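Local coordinates for LanC-like protein GCR2 (Arabidopsis thaliana, PDB 3T33) that binds a zinc ion and may take part in abscisic acid signalling, at residues K73-Y78 with D115-D120; G86-L91 with C134-V139; T297-A302 with E312-A317; E319-R324 with K360-F365. All blocks are in the same frame, centred on the assembly; numbering follows the deposited sequence.

Interaction 1 (K73-Y78 with D115-D120); sequences KRVRDY and DVASRD
V75 and Y78 pack against A117 and S118 in an apolar contact between a loop and the C-terminal part of helix 101-118, at the periphery of the all-helical, LanC-like alpha/alpha barrel. The loop runs from helix 45-69 to helix 84-98. No hydrogen bond joins the two segments, so the fit rests on small groups meeting carbon surfaces. The methyl of A117 is the shared element: its CB lies 3.5 Å from the carbonyl oxygen V75 O and 3.8 Å from V75 CG1. That branch of V75 is anti to the backbone N (chi1 179°), which places it beside the alanine methyl, and Y78 CB grazes the same methyl more loosely.

The second element is a CH-pi contact in which S118 offers its methylene, rather than its hydroxyl, to one face of the tyrosine. S118 OG has C114 O within bonding distance, one turn back in its own helix, and the tyrosine hydroxyl is paired with S121 OG. The hydroxyl is thus held by S121 while one ring face lies on carbon; V133 of helix 130-144 also touches the side chain. S118 CB lies 3.5 Å from the centroid of the Y78 ring, 19° off the ring normal, and displaced toward Y78 CE1, which it approaches to 3.3 Å.

Interaction 2 (G86-L91 with C134-V139); sequences GTAYLL and CALGAV
L136 meets A88 and Y89 between two helices of the LanC-like alpha/alpha barrel, and the shortest polar bonds in either segment are backbone ones: L91 N to T87 O, A138 N to C134 O and V139 N to A135 O, each 3.0 Å. These bonds run within the helices and leave the junction itself to carbon. Between these two segments, one large side chain makes every contact from its helix. L136, on helix 130-144, projects toward helix 84-98, whereas the other helix contributes a methyl, a stretch of backbone and an aromatic ring.

CD1 of the leucine makes the shortest contacts, 3.7 Å to A88 CB and equally 3.7 Å to the backbone nitrogen Y89 N; it therefore rests on the helix surface where A88 passes into Y89, and it touches the tyrosine side chain as well. CG and CD2 meet only Y89 CD1 of the ring, L136 CG at 4.0 Å from that atom. Y89 holds its CG anti to the backbone N (chi1 -155°), which brings Y89 CD1 to the leucine, the side chains meeting at a slant.

The three touching residues are buried. N110 of helix 101-118 adds to the packing on A88, while F183 of helix 174-188 and the ring of Y397 meet Y89, so this junction is one part of a larger helical core. Both leucine methyls, L136 CD1 and L136 CD2, come to 4.1 Å from Y89 CD1.

Interaction 3 (T297-A302 with E312-A317); sequences TLVKAA and EAAMEA
The helical backbones carrying L298 and A314 run nearly antiparallel, crossing at -157° with the segment axes 8.4 Å apart at closest approach, and the CA atoms of these two residues are 5.2 Å apart. The motif is an alpha-alpha hairpin within the LanC-like alpha/alpha barrel: helix 291-305 turns directly into helix 308-324 through a very short connection. Such closeness is possible because one partner is small. Helix 308-324 presents A313 and A314, whose methyl groups need little room, and helix 291-305 meets them with L298 and V299.

L298 lies along both alanines. Its CB faces A314 CB at 4.0 Å, and with CG anti to the carbonyl carbon (chi1 -68°) the chain reaches on to A313, where the CD1 methyl ends. V299 reaches the A314 methyl with CG2 alone, from a direction roughly at right angles to that of L298 CB.

All four residues are buried, and other helices seal the hairpin. I264 of helix 250-265 touches both L298 and A313, while S345, L346 and L349 of helix 336-350 pack on V299. F310, near the start of helix 308-324, adds a further contact to L298. The closest meeting of side chains is that of L298 CD1 with A313 CB, at 3.8 Å.

Interaction 4 (E319-R324 with K360-F365); sequences EVVWSR and KAFASF
W322 and F362 form the aromatic part of this contact, which bridges the divide between helix 308-324 and helix 353-375 in the LanC-like alpha/alpha barrel. The two segments run roughly parallel, at 27°, but their axes stay 11.9 Å apart, so the gap is spanned by rings. The tryptophan six-membered ring and the phenylalanine ring meet rim to rim, with centroids 5.8 Å apart and planes at 21°; neither lies over the other's face. W322 CE3 and F362 CE1 come to 3.7 Å. The indole leaves its helix with CG anti to the backbone N (chi1 -176°), which carries its far end across to the neighbouring helix.

Contacts with methyl groups and main chain complete the junction. A361 CB sits at the edge of the indole, in its plane, 3.8 Å from W322 CH2. F362 turns its edge to the main chain of the opposite helix, F362 CZ lying 3.6 Å from V321 O, and it grazes the V321 side chain.

Polar bonds hold the surroundings instead of crossing the junction. K360 O accepts S364 OG at 2.6 Å and S364 N at 2.8 Å, from opposite faces of its plane. R358 makes a cation-pi contact with the indole, and F343 packs edge-to-face on F362.

The chemistry is therefore that of a buried, mainly carbon-to-carbon bridge, with the polar indole N-H paired to E17 OE2 outside the two segments. The V321 side chain is about 14 Å from the zinc ion, so the contact is packing and not part of the metal site.

In the fold
From the N terminus, 73-78 opens interaction 1, 86-91 opens interaction 2, and 115-120 and 134-139 close them in the same order. The two loops thus cross, tying successive helices 84-98, 101-118 and 130-144 and the loop before them into one region, with centres 14 Å apart. Much later in the chain, interaction 3 closes the short hairpin of helices 291-305 and 308-324. Interaction 4 follows in series: it starts from the same helix 308-324 and closes a longer loop, passing helix 336-350, onto helix 353-375. This second pair lies on the opposite side of the chain's centre from the first, interactions 2 and 3 being about 29 Å apart between centres.

Interaction 1 (K73-Y78 with D115-D120)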
loop_
_atom_site.group_PDB
_atom_site.type_symbol
_atom_site.label_atom_id
_atom_site.label_comp_id
_atom_site.label_asym_id
_atom_site.label_seq_id
_atom_site.Cartn_x
_atom_site.Cartn_y
_atom_site.Cartn_z
ATOM N N LYS A 73 1.419 26.732 4.331
ATOM C CA LYS A 73 0.675 26.213 3.155
ATOM C C LYS A 73 1.421 26.255 1.805
ATOM O O LYS A 73 0.802 26.242 0.744
ATOM C CB LYS A 73 -0.738 26.845 3.035
ATOM C CG LYS A 73 -1.475 27.015 4.392
ATOM C CD LYS A 73 -2.971 27.332 4.251
ATOM C CE LYS A 73 -3.456 28.130 5.463
ATOM N NZ LYS A 73 -4.966 28.292 5.520
ATOM N N ARG A 74 2.747 26.286 1.863
ATOM C CA ARG A 74 3.591 26.353 0.673
ATOM C C ARG A 74 3.943 24.938 0.218
ATOM O O ARG A 74 4.306 24.069 1.050
ATOM C CB ARG A 74 4.872 27.153 0.975
ATOM C CG ARG A 74 4.923 28.621 0.402
ATOM C CD ARG A 74 3.994 29.622 1.132
ATOM N NE ARG A 74 2.563 29.409 0.808
ATOM C CZ ARG A 74 1.808 30.256 0.098
ATOM N NH1 ARG A 74 2.334 31.400 -0.363
ATOM N NH2 ARG A 74 0.527 29.973 -0.141
ATOM N N VAL A 75 3.831 24.677 -1.084
ATOM C CA VAL A 75 4.083 23.314 -1.565
ATOM C C VAL A 75 5.312 23.170 -2.461
ATOM O O VAL A 75 5.305 23.546 -3.625
ATOM C CB VAL A 75 2.799 22.619 -2.158
ATOM C CG1 VAL A 75 3.121 21.212 -2.673
ATOM C CG2 VAL A 75 1.701 22.582 -1.116
ATOM N N ARG A 76 6.299 22.479 -1.956
ATOM C CA ARG A 76 7.391 22.062 -2.786
ATOM C C ARG A 76 7.277 20.616 -3.356
ATOM O O ARG A 76 7.299 20.439 -4.564
ATOM C CB ARG A 76 8.683 22.338 -2.053
ATOM C CG ARG A 76 9.021 23.808 -2.127
ATOM C CD ARG A 76 9.628 24.393 -0.860
ATOM N NE ARG A 76 9.813 25.828 -1.026
ATOM C CZ ARG A 76 9.017 26.749 -0.505
ATOM N NH1 ARG A 76 8.000 26.380 0.245
ATOM N NH2 ARG A 76 9.249 28.035 -0.722
ATOM N N ASP A 77 7.146 19.644 -2.471
ATOM C CA ASP A 77 7.041 18.278 -2.904
ATOM C C ASP A 77 5.763 18.002 -3.668
ATOM O O ASP A 77 5.792 17.870 -4.842
ATOM C CB ASP A 77 7.252 17.334 -1.750
ATOM C CG ASP A 77 7.721 15.975 -2.181
ATOM O OD1 ASP A 77 8.315 15.316 -1.339
ATOM O OD2 ASP A 77 7.492 15.560 -3.334
ATOM N N TYR A 78 4.622 17.909 -3.072
ATOM C CA TYR A 78 3.448 17.672 -3.928
ATOM C C TYR A 78 2.957 16.250 -4.099
ATOM O O TYR A 78 1.814 16.021 -3.982
ATOM C CB TYR A 78 3.556 18.384 -5.275
ATOM C CG TYR A 78 3.685 17.529 -6.531
ATOM C CD1 TYR A 78 2.628 16.819 -7.031
ATOM C CD2 TYR A 78 4.868 17.480 -7.230
ATOM C CE1 TYR A 78 2.762 16.061 -8.146
ATOM C CE2 TYR A 78 5.008 16.739 -8.344
ATOM C CZ TYR A 78 3.960 16.033 -8.808
ATOM O OH TYR A 78 4.119 15.299 -9.924
ATOM N N ASP A 115 -1.813 20.725 -7.150
ATOM C CA ASP A 115 -2.058 20.913 -8.545
ATOM C C ASP A 115 -1.206 22.058 -9.113
ATOM O O ASP A 115 -0.418 21.842 -10.045
ATOM C CB ASP A 115 -3.520 21.185 -8.754
ATOM C CG ASP A 115 -3.900 21.247 -10.227
ATOM O OD1 ASP A 115 -3.244 20.616 -11.091
ATOM O OD2 ASP A 115 -4.894 21.945 -10.515
ATOM N N VAL A 116 -1.357 23.243 -8.509
ATOM C CA VAL A 116 -0.515 24.436 -8.749
ATOM C C VAL A 116 0.978 24.070 -8.783
ATOM O O VAL A 116 1.697 24.408 -9.746
ATOM C CB VAL A 116 -0.768 25.547 -7.655
ATOM C CG1 VAL A 116 0.265 26.698 -7.732
ATOM C CG2 VAL A 116 -2.196 26.105 -7.729
ATOM N N ALA A 117 1.449 23.385 -7.739
ATOM C CA ALA A 117 2.864 23.015 -7.658
ATOM C C ALA A 117 3.286 21.921 -8.673
ATOM O O ALA A 117 4.473 21.755 -8.922
ATOM C CB ALA A 117 3.205 22.583 -6.249
ATOM N N SER A 118 2.331 21.194 -9.266
ATOM C CA SER A 118 2.698 20.083 -10.160
ATOM C C SER A 118 2.574 20.339 -11.681
ATOM O O SER A 118 2.816 19.436 -12.514
ATOM C CB SER A 118 1.961 18.801 -9.775
ATOM O OG SER A 118 0.558 18.959 -9.790
ATOM N N ARG A 119 2.185 21.561 -12.044
ATOM C CA ARG A 119 2.230 21.986 -13.453
ATOM C C ARG A 119 3.721 21.980 -13.783
ATOM O O ARG A 119 4.561 22.160 -12.883
ATOM C CB ARG A 119 1.619 23.394 -13.608
ATOM C CG ARG A 119 0.269 23.581 -12.893
ATOM C CD ARG A 119 -0.825 22.626 -13.427
ATOM N NE ARG A 119 -2.128 22.884 -12.805
ATOM C CZ ARG A 119 -3.154 23.491 -13.406
ATOM N NH1 ARG A 119 -3.056 23.903 -14.674
ATOM N NH2 ARG A 119 -4.292 23.680 -12.740
ATOM N N ASP A 120 4.053 21.658 -15.028
ATOM C CA ASP A 120 5.446 21.481 -15.420
ATOM C C ASP A 120 6.015 20.110 -15.024
ATOM O O ASP A 120 7.121 19.758 -15.437
ATOM C CB ASP A 120 6.312 22.597 -14.830
ATOM C CG ASP A 120 5.987 23.957 -15.412
ATOM O OD1 ASP A 120 5.224 24.016 -16.399
ATOM O OD2 ASP A 120 6.493 24.969 -14.883
#

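Interaction 2 (G86-L91 with C134-V139)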
loop_
_atom_site.group_PDB
_atom_site.type_symbol
_atom_site.label_atom_id
_atom_site.label_comp_id
_atom_site.label_asym_id
_atom_site.label_seq_id
_atom_site.Cartn_x
_atom_site.Cartn_y
_atom_site.Cartn_z
ATOM N N GLY A 86 0.231 13.210 0.029
ATOM C CA GLY A 86 0.204 12.242 1.141
ATOM C C GLY A 86 -0.685 12.728 2.268
ATOM O O GLY A 86 -1.487 11.985 2.812
ATOM N N THR A 87 -0.624 14.008 2.555
ATOM C CA THR A 87 -1.442 14.585 3.609
ATOM C C THR A 87 -2.889 14.653 3.200
ATOM O O THR A 87 -3.760 14.247 3.991
ATOM C CB THR A 87 -0.899 15.988 3.982
ATOM O OG1 THR A 87 0.431 15.818 4.504
ATOM C CG2 THR A 87 -1.768 16.663 4.992
ATOM N N ALA A 88 -3.167 15.116 1.969
ATOM C CA ALA A 88 -4.515 15.122 1.486
ATOM C C ALA A 88 -5.138 13.715 1.541
ATOM O O ALA A 88 -6.322 13.536 1.877
ATOM C CB ALA A 88 -4.557 15.661 0.002
ATOM N N TYR A 89 -4.365 12.711 1.161
ATOM C CA TYR A 89 -4.901 11.352 1.133
ATOM C C TYR A 89 -5.214 10.843 2.521
ATOM O O TYR A 89 -6.214 10.189 2.758
ATOM C CB TYR A 89 -3.937 10.404 0.358
ATOM C CG TYR A 89 -4.639 9.205 -0.217
ATOM C CD1 TYR A 89 -5.959 9.255 -0.671
ATOM C CD2 TYR A 89 -4.008 7.968 -0.216
ATOM C CE1 TYR A 89 -6.603 8.087 -1.155
ATOM C CE2 TYR A 89 -4.625 6.839 -0.687
ATOM C CZ TYR A 89 -5.898 6.885 -1.171
ATOM O OH TYR A 89 -6.410 5.656 -1.615
ATOM N N LEU A 90 -4.359 11.171 3.451
ATOM C CA LEU A 90 -4.593 10.801 4.851
ATOM C C LEU A 90 -5.903 11.455 5.348
ATOM O O LEU A 90 -6.684 10.843 6.111
ATOM C CB LEU A 90 -3.388 11.199 5.696
ATOM C CG LEU A 90 -3.662 11.096 7.232
ATOM C CD1 LEU A 90 -3.986 9.649 7.669
ATOM C CD2 LEU A 90 -2.454 11.683 8.034
ATOM N N LEU A 91 -6.140 12.703 4.898
ATOM C CA LEU A 91 -7.330 13.476 5.252
ATOM C C LEU A 91 -8.544 12.895 4.618
ATOM O O LEU A 91 -9.636 12.838 5.236
ATOM C CB LEU A 91 -7.144 14.954 4.844
ATOM C CG LEU A 91 -6.342 15.718 5.904
ATOM C CD1 LEU A 91 -5.847 16.990 5.312
ATOM C CD2 LEU A 91 -7.251 16.023 7.090
ATOM N N CYS A 134 -4.639 14.487 -9.682
ATOM C CA CYS A 134 -5.895 14.595 -10.365
ATOM C C CYS A 134 -6.906 13.580 -9.924
ATOM O O CYS A 134 -8.101 13.859 -9.941
ATOM C CB CYS A 134 -5.655 14.449 -11.869
ATOM S SG CYS A 134 -4.680 15.876 -12.590
ATOM N N ALA A 135 -6.488 12.358 -9.621
ATOM C CA ALA A 135 -7.498 11.340 -9.345
ATOM C C ALA A 135 -8.074 11.584 -7.960
ATOM O O ALA A 135 -9.273 11.475 -7.783
ATOM C CB ALA A 135 -6.917 9.927 -9.463
ATOM N N LEU A 136 -7.250 11.993 -6.992
ATOM C CA LEU A 136 -7.777 12.313 -5.671
ATOM C C LEU A 136 -8.644 13.549 -5.768
ATOM O O LEU A 136 -9.712 13.643 -5.209
ATOM C CB LEU A 136 -6.651 12.592 -4.686
ATOM C CG LEU A 136 -6.784 12.253 -3.200
ATOM C CD1 LEU A 136 -5.862 13.031 -2.237
ATOM C CD2 LEU A 136 -8.194 12.057 -2.651
ATOM N N GLY A 137 -8.186 14.531 -6.500
ATOM C CA GLY A 137 -8.972 15.758 -6.661
ATOM C C GLY A 137 -10.359 15.405 -7.105
ATOM O O GLY A 137 -11.328 15.875 -6.505
ATOM N N ALA A 138 -10.456 14.593 -8.172
ATOM C CA ALA A 138 -11.734 14.275 -8.784
ATOM C C ALA A 138 -12.632 13.438 -7.849
ATOM O O ALA A 138 -13.821 13.593 -7.830
ATOM C CB ALA A 138 -11.518 13.503 -10.136
ATOM N N VAL A 139 -12.022 12.569 -7.054
ATOM C CA VAL A 139 -12.790 11.702 -6.154
ATOM C C VAL A 139 -13.282 12.537 -4.971
ATOM O O VAL A 139 -14.452 12.511 -4.624
ATOM C CB VAL A 139 -11.962 10.432 -5.759
ATOM C CG1 VAL A 139 -12.674 9.673 -4.650
ATOM C CG2 VAL A 139 -11.770 9.502 -7.000
#

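Interaction 3 (T297-A302 with E312-A317)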
loop_
_atom_site.group_PDB
_atom_site.type_symbol
_atom_site.label_atom_id
_atom_site.label_comp_id
_atom_site.label_asym_id
_atom_site.label_seq_id
_atom_site.Cartn_x
_atom_site.Cartn_y
_atom_site.Cartn_z
ATOM N N THR A 297 0.330 -9.120 -3.687
ATOM C CA THR A 297 0.018 -9.485 -5.066
ATOM C C THR A 297 -0.517 -10.904 -5.143
ATOM O O THR A 297 -1.443 -11.178 -5.892
ATOM C CB THR A 297 1.261 -9.383 -5.947
ATOM O OG1 THR A 297 1.901 -8.125 -5.710
ATOM C CG2 THR A 297 0.906 -9.505 -7.394
ATOM N N LEU A 298 0.077 -11.828 -4.409
ATOM C CA LEU A 298 -0.452 -13.222 -4.410
ATOM C C LEU A 298 -1.864 -13.245 -3.791
ATOM O O LEU A 298 -2.752 -13.942 -4.259
ATOM C CB LEU A 298 0.496 -14.161 -3.684
ATOM C CG LEU A 298 1.799 -14.302 -4.485
ATOM C CD1 LEU A 298 2.774 -15.088 -3.695
ATOM C CD2 LEU A 298 1.472 -15.007 -5.826
ATOM N N VAL A 299 -2.107 -12.418 -2.787
ATOM C CA VAL A 299 -3.471 -12.392 -2.229
ATOM C C VAL A 299 -4.429 -12.073 -3.315
ATOM O O VAL A 299 -5.474 -12.752 -3.429
ATOM C CB VAL A 299 -3.656 -11.411 -1.023
ATOM C CG1 VAL A 299 -5.155 -11.044 -0.814
ATOM C CG2 VAL A 299 -3.078 -12.013 0.221
ATOM N N LYS A 300 -4.087 -11.063 -4.130
ATOM C CA LYS A 300 -4.941 -10.673 -5.277
ATOM C C LYS A 300 -5.009 -11.813 -6.314
ATOM O O LYS A 300 -6.070 -12.178 -6.802
ATOM C CB LYS A 300 -4.442 -9.361 -5.918
ATOM C CG LYS A 300 -5.132 -8.991 -7.184
ATOM C CD LYS A 300 -6.550 -8.575 -6.944
ATOM C CE LYS A 300 -7.182 -8.228 -8.217
ATOM N NZ LYS A 300 -8.683 -8.102 -8.092
ATOM N N ALA A 301 -3.882 -12.399 -6.648
ATOM C CA ALA A 301 -3.947 -13.583 -7.548
ATOM C C ALA A 301 -4.924 -14.596 -6.944
ATOM O O ALA A 301 -5.850 -15.073 -7.617
ATOM C CB ALA A 301 -2.590 -14.186 -7.720
ATOM N N ALA A 302 -4.769 -14.868 -5.653
ATOM C CA ALA A 302 -5.619 -15.847 -5.008
ATOM C C ALA A 302 -7.080 -15.538 -5.152
ATOM O O ALA A 302 -7.852 -16.449 -5.397
ATOM C CB ALA A 302 -5.265 -15.988 -3.541
ATOM N N GLU A 312 -1.681 -20.653 -0.972
ATOM C CA GLU A 312 -0.690 -21.172 -0.057
ATOM C C GLU A 312 0.558 -20.335 -0.090
ATOM O O GLU A 312 1.193 -20.114 0.956
ATOM C CB GLU A 312 -0.362 -22.656 -0.359
ATOM C CG GLU A 312 -1.464 -23.667 0.097
ATOM C CD GLU A 312 -1.016 -25.147 -0.058
ATOM O OE1 GLU A 312 0.054 -25.395 -0.695
ATOM O OE2 GLU A 312 -1.727 -26.059 0.472
ATOM N N ALA A 313 0.904 -19.878 -1.294
ATOM C CA ALA A 313 2.068 -19.028 -1.470
ATOM C C ALA A 313 1.895 -17.690 -0.720
ATOM O O ALA A 313 2.831 -17.206 -0.070
ATOM C CB ALA A 313 2.339 -18.802 -2.947
ATOM N N ALA A 314 0.684 -17.124 -0.810
ATOM C CA ALA A 314 0.317 -15.907 -0.046
ATOM C C ALA A 314 0.494 -16.142 1.444
ATOM O O ALA A 314 1.094 -15.304 2.120
ATOM C CB ALA A 314 -1.129 -15.479 -0.327
ATOM N N MET A 315 0.009 -17.296 1.939
ATOM C CA MET A 315 0.102 -17.616 3.359
ATOM C C MET A 315 1.529 -17.754 3.733
ATOM O O MET A 315 1.943 -17.279 4.794
ATOM C CB MET A 315 -0.733 -18.861 3.769
ATOM C CG MET A 315 -2.283 -18.615 3.762
ATOM S SD MET A 315 -3.485 -19.979 4.148
ATOM C CE MET A 315 -2.881 -21.297 3.135
ATOM N N GLU A 316 2.318 -18.344 2.853
ATOM C CA GLU A 316 3.742 -18.564 3.172
ATOM C C GLU A 316 4.544 -17.294 3.201
ATOM O O GLU A 316 5.484 -17.159 3.987
ATOM C CB GLU A 316 4.370 -19.517 2.149
ATOM C CG GLU A 316 3.868 -20.927 2.280
ATOM C CD GLU A 316 4.690 -21.928 1.426
ATOM O OE1 GLU A 316 4.053 -22.795 0.764
ATOM O OE2 GLU A 316 5.960 -21.844 1.419
ATOM N N ALA A 317 4.213 -16.377 2.288
ATOM C CA ALA A 317 4.790 -15.039 2.285
ATOM C C ALA A 317 4.412 -14.309 3.601
ATOM O O ALA A 317 5.235 -13.627 4.186
ATOM C CB ALA A 317 4.310 -14.258 1.052
#

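Interaction 4 (E319-R324 with K360-F365)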
loop_
_atom_site.group_PDB
_atom_site.type_symbol
_atom_site.label_atom_id
_atom_site.label_comp_id
_atom_site.label_asym_id
_atom_site.label_seq_id
_atom_site.Cartn_x
_atom_site.Cartn_y
_atom_site.Cartn_z
ATOM N N GLU A 319 4.101 -15.716 6.511
ATOM C CA GLU A 319 4.981 -16.220 7.600
ATOM C C GLU A 319 6.324 -15.523 7.612
ATOM O O GLU A 319 6.877 -15.257 8.652
ATOM C CB GLU A 319 5.212 -17.728 7.481
ATOM C CG GLU A 319 3.950 -18.541 7.546
ATOM C CD GLU A 319 3.254 -18.413 8.889
ATOM O OE1 GLU A 319 3.939 -18.388 9.922
ATOM O OE2 GLU A 319 2.019 -18.350 8.912
ATOM N N VAL A 320 6.869 -15.212 6.455
ATOM C CA VAL A 320 8.109 -14.440 6.395
ATOM C C VAL A 320 7.937 -13.041 6.995
ATOM O O VAL A 320 8.779 -12.542 7.780
ATOM C CB VAL A 320 8.489 -14.292 4.951
ATOM C CG1 VAL A 320 9.734 -13.396 4.810
ATOM C CG2 VAL A 320 8.651 -15.699 4.351
ATOM N N VAL A 321 6.834 -12.388 6.627
ATOM C CA VAL A 321 6.468 -11.108 7.294
ATOM C C VAL A 321 6.261 -11.286 8.816
ATOM O O VAL A 321 6.773 -10.502 9.648
ATOM C CB VAL A 321 5.246 -10.486 6.620
ATOM C CG1 VAL A 321 5.070 -9.036 7.109
ATOM C CG2 VAL A 321 5.482 -10.500 5.093
ATOM N N TRP A 322 5.566 -12.346 9.205
ATOM C CA TRP A 322 5.363 -12.528 10.642
ATOM C C TRP A 322 6.680 -12.662 11.401
ATOM O O TRP A 322 6.815 -12.095 12.501
ATOM C CB TRP A 322 4.387 -13.669 10.939
ATOM C CG TRP A 322 4.052 -13.873 12.374
ATOM C CD1 TRP A 322 4.271 -15.003 13.086
ATOM C CD2 TRP A 322 3.398 -12.947 13.280
ATOM N NE1 TRP A 322 3.835 -14.832 14.370
ATOM C CE2 TRP A 322 3.287 -13.595 14.520
ATOM C CE3 TRP A 322 2.921 -11.627 13.162
ATOM C CZ2 TRP A 322 2.688 -12.985 15.666
ATOM C CZ3 TRP A 322 2.325 -11.000 14.304
ATOM C CH2 TRP A 322 2.216 -11.693 15.530
ATOM N N SER A 323 7.672 -13.363 10.855
ATOM C CA SER A 323 8.913 -13.460 11.630
ATOM C C SER A 323 9.937 -12.381 11.369
ATOM O O SER A 323 10.683 -12.004 12.282
ATOM C CB SER A 323 9.564 -14.846 11.525
ATOM O OG SER A 323 10.262 -14.975 10.309
ATOM N N ARG A 324 9.978 -11.840 10.165
ATOM C CA ARG A 324 11.026 -10.851 9.877
ATOM C C ARG A 324 10.472 -9.465 9.529
ATOM O O ARG A 324 11.251 -8.566 9.201
ATOM C CB ARG A 324 11.911 -11.347 8.733
ATOM C CG ARG A 324 12.755 -12.633 9.021
ATOM C CD ARG A 324 13.202 -13.313 7.689
ATOM N NE ARG A 324 14.151 -12.470 6.962
ATOM C CZ ARG A 324 14.587 -12.705 5.730
ATOM N NH1 ARG A 324 14.195 -13.776 5.031
ATOM N NH2 ARG A 324 15.453 -11.858 5.193
ATOM N N LYS A 360 -3.260 -6.825 14.207
ATOM C CA LYS A 360 -3.437 -6.188 15.515
ATOM C C LYS A 360 -2.122 -6.138 16.309
ATOM O O LYS A 360 -1.788 -5.134 16.941
ATOM C CB LYS A 360 -4.592 -6.896 16.264
ATOM C CG LYS A 360 -4.741 -6.689 17.712
ATOM C CD LYS A 360 -5.997 -7.469 18.213
ATOM C CE LYS A 360 -6.395 -7.045 19.646
ATOM N NZ LYS A 360 -7.268 -8.071 20.254
ATOM N N ALA A 361 -1.346 -7.210 16.251
ATOM C CA ALA A 361 -0.062 -7.229 16.965
ATOM C C ALA A 361 0.898 -6.196 16.362
ATOM O O ALA A 361 1.594 -5.501 17.088
ATOM C CB ALA A 361 0.567 -8.619 16.918
ATOM N N PHE A 362 0.935 -6.075 15.034
ATOM C CA PHE A 362 1.911 -5.106 14.479
ATOM C C PHE A 362 1.444 -3.695 14.822
ATOM O O PHE A 362 2.224 -2.869 15.188
ATOM C CB PHE A 362 2.062 -5.280 12.977
ATOM C CG PHE A 362 3.146 -6.235 12.563
ATOM C CD1 PHE A 362 3.445 -7.359 13.319
ATOM C CD2 PHE A 362 3.875 -6.000 11.368
ATOM C CE1 PHE A 362 4.452 -8.253 12.922
ATOM C CE2 PHE A 362 4.861 -6.877 10.949
ATOM C CZ PHE A 362 5.153 -8.036 11.732
ATOM N N ALA A 363 0.155 -3.438 14.738
ATOM C CA ALA A 363 -0.364 -2.143 15.105
ATOM C C ALA A 363 -0.158 -1.819 16.589
ATOM O O ALA A 363 0.170 -0.668 16.940
ATOM C CB ALA A 363 -1.819 -2.031 14.749
ATOM N N SER A 364 -0.385 -2.816 17.455
ATOM C CA SER A 364 -0.093 -2.629 18.887
ATOM C C SER A 364 1.334 -2.361 19.143
ATOM O O SER A 364 1.644 -1.465 19.945
ATOM C CB SER A 364 -0.537 -3.830 19.692
ATOM O OG SER A 364 -1.881 -4.077 19.368
ATOM N N PHE A 365 2.230 -3.085 18.457
ATOM C CA PHE A 365 3.664 -2.808 18.594
ATOM C C PHE A 365 3.967 -1.345 18.313
ATOM O O PHE A 365 4.574 -0.639 19.148
ATOM C CB PHE A 365 4.490 -3.686 17.657
ATOM C CG PHE A 365 6.001 -3.423 17.757
ATOM C CD1 PHE A 365 6.626 -2.490 16.927
ATOM C CD2 PHE A 365 6.783 -4.121 18.681
ATOM C CE1 PHE A 365 8.030 -2.225 17.054
ATOM C CE2 PHE A 365 8.166 -3.872 18.799
ATOM C CZ PHE A 365 8.782 -2.930 17.990
#